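Protein CbbY (Rhodobacter sphaeroides, PDB 4UAS) dephosphorylates xylulose-1,5-bisphosphate, a potent rubisco inhibitor made by rubisco itself, as a highly selective magnesium-dependent sugar phosphatase of the HAD superfamily. Local coordinates at residues R21-E26 and R76-R81; L111-T116 and E136-I141; R81-M86 and L119-A124. All blocks are in the same frame, centred on the assembly; numbering follows the deposited sequence. Where two conformers were deposited one is given.

Contact 1. Residues R21-E26 and R76-R81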
loop_
_atom_site.group_PDB
_atom_site.type_symbol
_atom_site.label_atom_id
_atom_site.label_comp_id
_atom_site.label_asym_id
_atom_site.label_seq_id
_atom_site.Cartn_x
_atom_site.Cartn_y
_atom_site.Cartn_z
ATOM N N ARG A 21 -0.952 -11.669 5.217
ATOM C CA ARG A 21 -1.746 -12.895 5.312
ATOM C C ARG A 21 -1.309 -13.738 6.478
ATOM O O ARG A 21 -2.151 -14.225 7.269
ATOM C CB ARG A 21 -1.709 -13.664 4.003
ATOM C CG ARG A 21 -2.688 -14.861 3.981
ATOM C CD ARG A 21 -2.687 -15.578 2.633
ATOM N NE ARG A 21 -1.479 -16.315 2.337
ATOM C CZ ARG A 21 -1.275 -17.603 2.603
ATOM N NH1 ARG A 21 -2.183 -18.331 3.205
ATOM N NH2 ARG A 21 -0.135 -18.159 2.238
ATOM N N ARG A 22 -0.008 -13.877 6.685
ATOM C CA ARG A 22 0.535 -14.599 7.822
ATOM C C ARG A 22 0.069 -13.926 9.109
ATOM O O ARG A 22 -0.323 -14.602 10.066
ATOM C CB ARG A 22 2.064 -14.668 7.747
ATOM C CG ARG A 22 2.747 -15.293 8.957
ATOM C CD ARG A 22 4.261 -15.415 8.775
ATOM N NE ARG A 22 4.811 -15.945 10.022
ATOM C CZ ARG A 22 6.123 -15.951 10.281
ATOM N NH1 ARG A 22 6.954 -15.494 9.415
ATOM N NH2 ARG A 22 6.553 -16.364 11.438
ATOM N N ALA A 23 0.196 -12.602 9.212
ATOM C CA ALA A 23 -0.197 -11.905 10.421
ATOM C C ALA A 23 -1.686 -12.133 10.709
ATOM O O ALA A 23 -2.093 -12.316 11.860
ATOM C CB ALA A 23 0.096 -10.436 10.312
ATOM N N PHE A 24 -2.560 -12.077 9.672
ATOM C CA PHE A 24 -3.958 -12.379 9.878
ATOM C C PHE A 24 -4.133 -13.784 10.437
ATOM O O PHE A 24 -4.802 -14.002 11.448
ATOM C CB PHE A 24 -4.776 -12.236 8.588
ATOM C CG PHE A 24 -5.135 -10.823 8.175
ATOM C CD1 PHE A 24 -6.072 -10.129 8.910
ATOM C CD2 PHE A 24 -4.589 -10.232 7.050
ATOM C CE1 PHE A 24 -6.467 -8.844 8.520
ATOM C CE2 PHE A 24 -4.960 -8.966 6.681
ATOM C CZ PHE A 24 -5.908 -8.256 7.405
ATOM N N ASN A 25 -3.562 -14.789 9.749
ATOM C CA ASN A 25 -3.816 -16.170 10.155
ATOM C C ASN A 25 -3.276 -16.474 11.527
ATOM O O ASN A 25 -3.915 -17.184 12.321
ATOM C CB ASN A 25 -3.248 -17.127 9.096
ATOM C CG ASN A 25 -4.061 -17.117 7.843
ATOM O OD1 ASN A 25 -5.288 -16.971 7.907
ATOM N ND2 ASN A 25 -3.438 -17.342 6.709
ATOM N N GLU A 26 -2.080 -15.959 11.863
ATOM C CA GLU A 26 -1.544 -16.157 13.203
ATOM C C GLU A 26 -2.397 -15.503 14.271
ATOM O O GLU A 26 -2.504 -16.001 15.376
ATOM C CB GLU A 26 -0.076 -15.735 13.214
ATOM C CG GLU A 26 0.841 -16.641 12.432
ATOM C CD GLU A 26 2.311 -16.321 12.531
ATOM O OE1 GLU A 26 2.679 -15.321 13.182
ATOM O OE2 GLU A 26 3.098 -17.092 11.922
ATOM N N ARG A 76 -6.298 -4.549 15.537
ATOM C CA ARG A 76 -5.162 -4.070 16.336
ATOM C C ARG A 76 -4.178 -5.197 16.623
ATOM O O ARG A 76 -2.964 -5.030 16.500
ATOM C CB ARG A 76 -5.672 -3.437 17.651
ATOM C CG ARG A 76 -4.605 -2.943 18.607
ATOM C CD ARG A 76 -5.139 -2.295 19.918
ATOM N NE ARG A 76 -6.607 -2.369 20.090
ATOM C CZ ARG A 76 -7.498 -1.614 19.419
ATOM N NH1 ARG A 76 -8.813 -1.745 19.653
ATOM N NH2 ARG A 76 -7.092 -0.723 18.496
ATOM N N ALA A 77 -4.693 -6.361 17.023
ATOM C CA ALA A 77 -3.832 -7.487 17.312
ATOM C C ALA A 77 -3.040 -7.926 16.047
ATOM O O ALA A 77 -1.863 -8.225 16.110
ATOM C CB ALA A 77 -4.670 -8.632 17.851
ATOM N N LYS A 78 -3.723 -7.930 14.927
ATOM C CA LYS A 78 -3.072 -8.315 13.676
ATOM C C LYS A 78 -2.023 -7.285 13.255
ATOM O O LYS A 78 -0.961 -7.672 12.756
ATOM C CB LYS A 78 -4.123 -8.503 12.582
ATOM C CG LYS A 78 -3.542 -8.762 11.177
ATOM C CD LYS A 78 -3.404 -7.464 10.350
ATOM C CE LYS A 78 -2.516 -7.646 9.141
ATOM N NZ LYS A 78 -2.443 -6.442 8.323
ATOM N N THR A 79 -2.278 -5.988 13.512
ATOM C CA THR A 79 -1.307 -4.959 13.227
ATOM C C THR A 79 -0.068 -5.121 14.048
ATOM O O THR A 79 1.045 -5.047 13.532
ATOM C CB THR A 79 -1.948 -3.570 13.371
ATOM O OG1 THR A 79 -3.016 -3.450 12.465
ATOM C CG2 THR A 79 -0.928 -2.444 13.139
ATOM N N GLU A 80 -0.252 -5.350 15.349
ATOM C CA GLU A 80 0.882 -5.600 16.232
ATOM C C GLU A 80 1.712 -6.775 15.714
ATOM O O GLU A 80 2.956 -6.738 15.714
ATOM C CB GLU A 80 0.393 -5.847 17.629
ATOM C CG GLU A 80 -0.224 -4.594 18.284
ATOM C CD GLU A 80 -0.930 -4.878 19.583
ATOM O OE1 GLU A 80 -0.982 -6.071 20.011
ATOM O OE2 GLU A 80 -1.467 -3.918 20.167
ATOM N N ARG A 81 1.048 -7.849 15.262
ATOM C CA ARG A 81 1.775 -9.011 14.748
ATOM C C ARG A 81 2.533 -8.665 13.463
ATOM O O ARG A 81 3.684 -9.077 13.322
ATOM C CB ARG A 81 0.863 -10.232 14.555
ATOM C CG ARG A 81 0.364 -10.920 15.819
ATOM C CD ARG A 81 -0.431 -12.212 15.605
ATOM N NE ARG A 81 -0.718 -12.845 16.868
ATOM C CZ ARG A 81 0.021 -13.836 17.390
ATOM N NH1 ARG A 81 -0.307 -14.352 18.571
ATOM N NH2 ARG A 81 1.052 -14.366 16.726
HETATM O O HOH W 1 3.166 -13.363 14.562
#

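Contact 2. Residues L111-T116 and E136-I141. With PO4 (phosphate ion), chain C.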
loop_
_atom_site.group_PDB
_atom_site.type_symbol
_atom_site.label_atom_id
_atom_site.label_comp_id
_atom_site.label_asym_id
_atom_site.label_seq_id
_atom_site.Cartn_x
_atom_site.Cartn_y
_atom_site.Cartn_z
ATOM N N LEU A 111 8.061 13.863 -1.738
ATOM C CA LEU A 111 7.592 12.468 -1.732
ATOM C C LEU A 111 6.458 12.280 -0.729
ATOM O O LEU A 111 6.519 12.755 0.397
ATOM C CB LEU A 111 8.764 11.544 -1.350
ATOM C CG LEU A 111 9.992 11.653 -2.223
ATOM C CD1 LEU A 111 11.076 10.696 -1.741
ATOM C CD2 LEU A 111 9.765 11.451 -3.675
ATOM N N ALA A 112 5.461 11.490 -1.134
ATOM C CA ALA A 112 4.353 11.131 -0.277
ATOM C C ALA A 112 4.128 9.618 -0.302
ATOM O O ALA A 112 4.360 8.971 -1.356
ATOM C CB ALA A 112 3.068 11.849 -0.646
ATOM N N VAL A 113 3.567 9.098 0.749
ATOM C CA VAL A 113 2.858 7.828 0.768
ATOM C C VAL A 113 1.364 8.118 0.716
ATOM O O VAL A 113 0.886 9.025 1.368
ATOM C CB VAL A 113 3.189 7.044 2.067
ATOM C CG1 VAL A 113 2.133 6.104 2.523
ATOM C CG2 VAL A 113 4.539 6.354 1.827
ATOM N N ALA A 114 0.654 7.314 -0.083
ATOM C CA ALA A 114 -0.793 7.349 -0.171
ATOM C C ALA A 114 -1.266 5.895 -0.126
ATOM O O ALA A 114 -1.103 5.185 -1.130
ATOM C CB ALA A 114 -1.257 8.053 -1.422
ATOM N N THR A 115 -1.763 5.443 1.027
ATOM C CA THR A 115 -1.986 4.042 1.308
ATOM C C THR A 115 -3.256 3.810 2.070
ATOM O O THR A 115 -3.671 4.638 2.870
ATOM C CB THR A 115 -0.753 3.462 2.103
ATOM O OG1 THR A 115 -0.953 2.059 2.312
ATOM C CG2 THR A 115 -0.567 4.132 3.357
ATOM N N THR A 116 -3.804 2.618 1.885
ATOM C CA THR A 116 -4.887 2.085 2.687
ATOM C C THR A 116 -4.435 1.383 3.926
ATOM O O THR A 116 -5.312 1.085 4.786
ATOM C CB THR A 116 -5.773 1.110 1.874
ATOM O OG1 THR A 116 -5.054 -0.090 1.590
ATOM C CG2 THR A 116 -6.264 1.748 0.574
ATOM N N GLU A 136 11.337 10.650 7.882
ATOM C CA GLU A 136 12.563 11.027 7.251
ATOM C C GLU A 136 12.731 10.668 5.786
ATOM O O GLU A 136 13.704 11.068 5.140
ATOM C CB GLU A 136 13.750 10.390 8.046
ATOM C CG GLU A 136 13.950 11.017 9.414
ATOM C CD GLU A 136 15.138 10.446 10.185
ATOM O OE1 GLU A 136 16.065 9.883 9.549
ATOM O OE2 GLU A 136 15.091 10.655 11.402
ATOM N N ILE A 137 11.832 9.809 5.293
ATOM C CA ILE A 137 11.804 9.408 3.885
ATOM C C ILE A 137 10.767 10.202 3.123
ATOM O O ILE A 137 11.068 10.723 2.065
ATOM C CB ILE A 137 11.565 7.895 3.726
ATOM C CG1 ILE A 137 12.603 7.091 4.528
ATOM C CG2 ILE A 137 11.581 7.437 2.255
ATOM C CD1 ILE A 137 14.011 7.289 4.061
ATOM N N PHE A 138 9.538 10.267 3.689
ATOM C CA PHE A 138 8.387 10.868 2.993
ATOM C C PHE A 138 8.044 12.200 3.657
ATOM O O PHE A 138 7.899 12.294 4.888
ATOM C CB PHE A 138 7.229 9.901 3.035
ATOM C CG PHE A 138 7.558 8.605 2.327
ATOM C CD1 PHE A 138 7.550 8.539 0.931
ATOM C CD2 PHE A 138 7.862 7.462 3.024
ATOM C CE1 PHE A 138 7.905 7.354 0.288
ATOM C CE2 PHE A 138 8.218 6.284 2.393
ATOM C CZ PHE A 138 8.231 6.216 1.015
ATOM N N ASP A 139 7.815 13.186 2.822
ATOM C CA ASP A 139 7.409 14.528 3.275
ATOM C C ASP A 139 5.965 14.514 3.784
ATOM O O ASP A 139 5.609 15.303 4.675
ATOM C CB ASP A 139 7.581 15.499 2.133
ATOM C CG ASP A 139 9.014 15.563 1.665
ATOM O OD1 ASP A 139 9.800 16.092 2.409
ATOM O OD2 ASP A 139 9.350 14.964 0.625
ATOM N N VAL A 140 5.138 13.641 3.225
ATOM C CA VAL A 140 3.720 13.545 3.521
ATOM C C VAL A 140 3.357 12.084 3.629
ATOM O O VAL A 140 3.768 11.272 2.785
ATOM C CB VAL A 140 2.882 14.212 2.405
ATOM C CG1 VAL A 140 1.390 13.851 2.502
ATOM C CG2 VAL A 140 3.046 15.742 2.442
ATOM N N ILE A 141 2.600 11.707 4.668
ATOM C CA ILE A 141 2.118 10.353 4.839
ATOM C C ILE A 141 0.617 10.405 4.960
ATOM O O ILE A 141 0.062 10.922 5.939
ATOM C CB ILE A 141 2.747 9.609 6.041
ATOM C CG1 ILE A 141 4.283 9.535 5.842
ATOM C CG2 ILE A 141 2.180 8.205 6.208
ATOM C CD1 ILE A 141 5.031 9.077 7.052
HETATM P P PO4 C . -1.921 -0.126 -0.192
HETATM O O1 PO4 C . -3.070 0.941 -0.415
HETATM O O2 PO4 C . -2.456 -1.158 0.884
HETATM O O3 PO4 C . -0.599 0.397 0.344
HETATM O O4 PO4 C . -1.682 -0.973 -1.488
#

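Contact 3. Residues R81-M86 and L119-A124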
loop_
_atom_site.group_PDB
_atom_site.type_symbol
_atom_site.label_atom_id
_atom_site.label_comp_id
_atom_site.label_asym_id
_atom_site.label_seq_id
_atom_site.Cartn_x
_atom_site.Cartn_y
_atom_site.Cartn_z
ATOM N N ARG A 81 1.048 -7.849 15.262
ATOM C CA ARG A 81 1.775 -9.011 14.748
ATOM C C ARG A 81 2.533 -8.665 13.463
ATOM O O ARG A 81 3.684 -9.077 13.322
ATOM C CB ARG A 81 0.863 -10.232 14.555
ATOM C CG ARG A 81 0.364 -10.920 15.819
ATOM C CD ARG A 81 -0.431 -12.212 15.605
ATOM N NE ARG A 81 -0.718 -12.845 16.868
ATOM C CZ ARG A 81 0.021 -13.836 17.390
ATOM N NH1 ARG A 81 -0.307 -14.352 18.571
ATOM N NH2 ARG A 81 1.052 -14.366 16.726
ATOM N N PHE A 82 1.894 -7.941 12.557
ATOM C CA PHE A 82 2.586 -7.524 11.336
ATOM C C PHE A 82 3.821 -6.673 11.640
ATOM O O PHE A 82 4.876 -6.866 11.040
ATOM C CB PHE A 82 1.635 -6.747 10.451
ATOM C CG PHE A 82 2.258 -6.284 9.150
ATOM C CD1 PHE A 82 2.363 -7.149 8.060
ATOM C CD2 PHE A 82 2.783 -5.025 9.020
ATOM C CE1 PHE A 82 2.895 -6.728 6.912
ATOM C CE2 PHE A 82 3.324 -4.617 7.877
ATOM C CZ PHE A 82 3.402 -5.442 6.811
ATOM N N VAL A 83 3.670 -5.705 12.549
ATOM C CA VAL A 83 4.787 -4.869 12.921
ATOM C C VAL A 83 5.973 -5.713 13.435
ATOM O O VAL A 83 7.124 -5.470 13.102
ATOM C CB VAL A 83 4.313 -3.809 13.936
ATOM C CG1 VAL A 83 5.496 -3.083 14.635
ATOM C CG2 VAL A 83 3.399 -2.799 13.266
ATOM N N ALA A 84 5.673 -6.712 14.278
ATOM C CA ALA A 84 6.717 -7.581 14.814
ATOM C C ALA A 84 7.359 -8.409 13.694
ATOM O O ALA A 84 8.589 -8.539 13.619
ATOM C CB ALA A 84 6.202 -8.497 15.906
ATOM N N LEU A 85 6.529 -8.929 12.780
ATOM C CA LEU A 85 7.068 -9.731 11.673
ATOM C C LEU A 85 7.950 -8.905 10.757
ATOM O O LEU A 85 8.997 -9.378 10.303
ATOM C CB LEU A 85 5.947 -10.418 10.910
ATOM C CG LEU A 85 5.192 -11.578 11.570
ATOM C CD1 LEU A 85 3.891 -11.896 10.831
ATOM C CD2 LEU A 85 6.098 -12.775 11.662
ATOM N N MET A 86 7.545 -7.665 10.492
ATOM C CA MET A 86 8.324 -6.772 9.707
ATOM C C MET A 86 9.695 -6.532 10.303
ATOM O O MET A 86 10.688 -6.449 9.550
ATOM C CB MET A 86 7.554 -5.473 9.538
ATOM C CG MET A 86 8.257 -4.461 8.684
ATOM S SD MET A 86 8.605 -4.925 6.976
ATOM C CE MET A 86 7.005 -5.099 6.436
ATOM N N LEU A 119 -1.127 3.225 9.684
ATOM C CA LEU A 119 0.046 3.966 9.915
ATOM C C LEU A 119 1.260 3.176 10.581
ATOM O O LEU A 119 2.402 3.271 10.131
ATOM C CB LEU A 119 -0.264 5.234 10.741
ATOM C CG LEU A 119 0.896 6.143 10.917
ATOM C CD1 LEU A 119 1.441 6.657 9.570
ATOM C CD2 LEU A 119 0.511 7.371 11.809
ATOM N N PRO A 120 0.992 2.376 11.636
ATOM C CA PRO A 120 2.084 1.615 12.200
ATOM C C PRO A 120 2.776 0.697 11.190
ATOM O O PRO A 120 3.959 0.376 11.337
ATOM C CB PRO A 120 1.440 0.819 13.322
ATOM C CG PRO A 120 0.187 1.537 13.662
ATOM C CD PRO A 120 -0.245 2.280 12.432
ATOM N N ASN A 121 2.038 0.228 10.213
ATOM C CA ASN A 121 2.627 -0.606 9.192
ATOM C C ASN A 121 3.602 0.133 8.285
ATOM O O ASN A 121 4.628 -0.377 7.914
ATOM C CB ASN A 121 1.527 -1.249 8.341
ATOM C CG ASN A 121 0.593 -2.164 9.128
ATOM O OD1 ASN A 121 0.901 -2.660 10.179
ATOM N ND2 ASN A 121 -0.552 -2.385 8.572
ATOM N N VAL A 122 3.262 1.391 7.959
ATOM C CA VAL A 122 4.157 2.228 7.191
ATOM C C VAL A 122 5.475 2.418 7.959
ATOM O O VAL A 122 6.557 2.382 7.417
ATOM C CB VAL A 122 3.489 3.561 6.864
ATOM C CG1 VAL A 122 4.429 4.500 6.101
ATOM C CG2 VAL A 122 2.215 3.402 6.089
ATOM N N GLU A 123 5.312 2.781 9.251
ATOM C CA GLU A 123 6.484 3.021 10.083
ATOM C C GLU A 123 7.357 1.786 10.183
ATOM O O GLU A 123 8.565 1.868 10.057
ATOM C CB GLU A 123 6.064 3.485 11.488
ATOM C CG GLU A 123 5.511 4.897 11.499
ATOM C CD GLU A 123 6.586 5.912 11.271
ATOM O OE1 GLU A 123 7.849 5.614 11.212
ATOM O OE2 GLU A 123 6.218 7.101 11.188
ATOM N N ALA A 124 6.733 0.627 10.358
ATOM C CA ALA A 124 7.510 -0.617 10.473
ATOM C C ALA A 124 8.266 -0.907 9.180
ATOM O O ALA A 124 9.435 -1.294 9.188
ATOM C CB ALA A 124 6.549 -1.750 10.854
#

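Contact 1. Residues R21-E26 and R76-R81
Helices 17-31 and 71-87 belong to the helical cap of this HAD phosphatase, and they meet where Ala-23, Phe-24 and Glu-26 face Lys-78 and Arg-81. The axes of the two short segments approach to 8.5 Å. Their N-to-C directions differ by 129°, closer to antiparallel than to parallel. Ala-23 lets the backbones come near: its methyl CB lies 3.8 Å from Lys-78 O, directly against the other helix.

Beside it the Lys-78 side chain runs across one face of the Phe-24 ring, CG passing CD1, CD passing CE1 and CZ, and CE reaching CE2. A bend at chi2 (-94°) lays the methylenes along the ring. Lys-78 CE stands 3.8 Å from the centroid of the Phe-24 ring and 14° off its normal, a CH-pi contact over the face. Lys-78 NZ follows at 4.4 Å from that centroid as an off-centre cation-pi partner, while its hydrogen bond goes to His-20 ND1 on the same helix as Phe-24.

At the C-terminal end of the 76-81 segment, Arg-81 has two modelled conformers, and in one of them the guanidinium lies face-on over Glu-26 O, and Arg-81 NH2 is 4.0 Å from Glu-26 OE1, too far for a salt bridge. Glu-26 OE2 instead takes Arg-22 NE at 2.8 Å, nearly in the guanidinium plane but above the carboxylate plane.

The contact rests mainly on the Ala-23 methyl and the Lys-78 methylenes, with no salt bridge between the two segments. Phe-24 guides the methylenes and His-20 holds NZ, which would probably restrict how Lys-78, a substrate-binding residue, can move.

Contact 2. Residues L111-T116 and E136-I141
The beta-alpha-beta unit of the Rossmann-like HAD core brings Ala-112 and Val-113 alongside Val-140 and Ile-141 as parallel strands, with the substrate-binding Thr-115 and Thr-116 just beyond. Val-113 N donates to Val-140 O at 3.0 Å. Leu-111 O accepts twice, from Val-140 N and, at 2.8 Å, from Asp-139 N. The Asp-139 carboxylate turns back to this same residue: OD2 takes Leu-111 N through its anti lone pair at 2.9 Å, so both backbone polar atoms of Leu-111 are engaged.

Val-113 CG2 sits 3.5 Å from the centroid of the Phe-138 ring and only 3° off the normal, a centred CH-pi contact. Ile-137 CG2 packs on the opposite face, clamping the ring. Farther along, Thr-115 OG1 binds phosphate O3 at 2.6 Å, and Thr-116 N reaches phosphate O1 at 2.9 Å in a nearly straight bond (170°).

Ala-112 and Val-140 point their side chains to helix 155-164, whereas Phe-138 and Ile-141 pack on helix 119-129. Leu-111 rests on helix 97-107, and strand 110-114 also bonds to strand 4-7, leaving strand 140-142 as an outermost strand of the sheet.

Contact 3. Residues R81-M86 and L119-A124
Phe-82 meets Asn-121 where helix 71-87 of the cap runs beside helix 119-129 of the core. The short segments are almost parallel, 4° apart, with axes 9.3 Å from each other.

From Phe-82 CB, CG is carried anti to the backbone N (chi1 -179°), which places the CD2-CE2 side of the ring beside Asn-121. CB and CG only skirt the amide, but Phe-82 CD2 comes within 3.2 Å of Asn-121 OD1. Next along the ring, Phe-82 CE2 lies 3.8 Å from Asn-121 CB. At the tip, Phe-82 CZ meets Met-86 CE of its own helix, 3.6 Å away. Ring and amide planes stand 64° apart, so the two groups are not stacked; the ring stacks instead with His-20 of helix 17-31.

Next in the chain, Val-83 CG2 packs 4.1 Å from Pro-120 CB and equally near Ala-124 CB. Met-86 CG touches Ala-124 O at 3.4 Å and also its methyl. An alanine in place of Phe-82 is likely to leave one side of Asn-121 without its packing partner and the His-20 ring without its stack.

Asn-121 ND2 bonds to Thr-117 OG1, which settles the rotation of the amide and turns OD1 to the aromatic ring. That oxygen is buried without a hydrogen-bond donor in the model. The nearby Phe-82 C-H, reached obliquely, could offset this only slightly, at a residue that binds substrate.

How the contacts relate
From the N terminus, contact 1 comes first: residues 76-81 return to 21-26 after 49 intervening residues, closing a helical loop of the cap. Contact 3 opens at Arg-81, the residue it shares with contact 1, and closes at 119-124. Contact 2 has by then opened at 111-116 and closes last, at 136-141, so contacts 2 and 3 cross along the chain. Contacts 1 and 3 touch directly, as Ala-23 CB lies 3.8 Å from Phe-82 N. Ile-141 CG2 is 3.8 Å from Leu-119 CD1, joining contacts 2 and 3. Contact 3 thus joins the cap to core helix 119-129, which packs on the sheet edge, whereas contacts 1 and 2 do not touch.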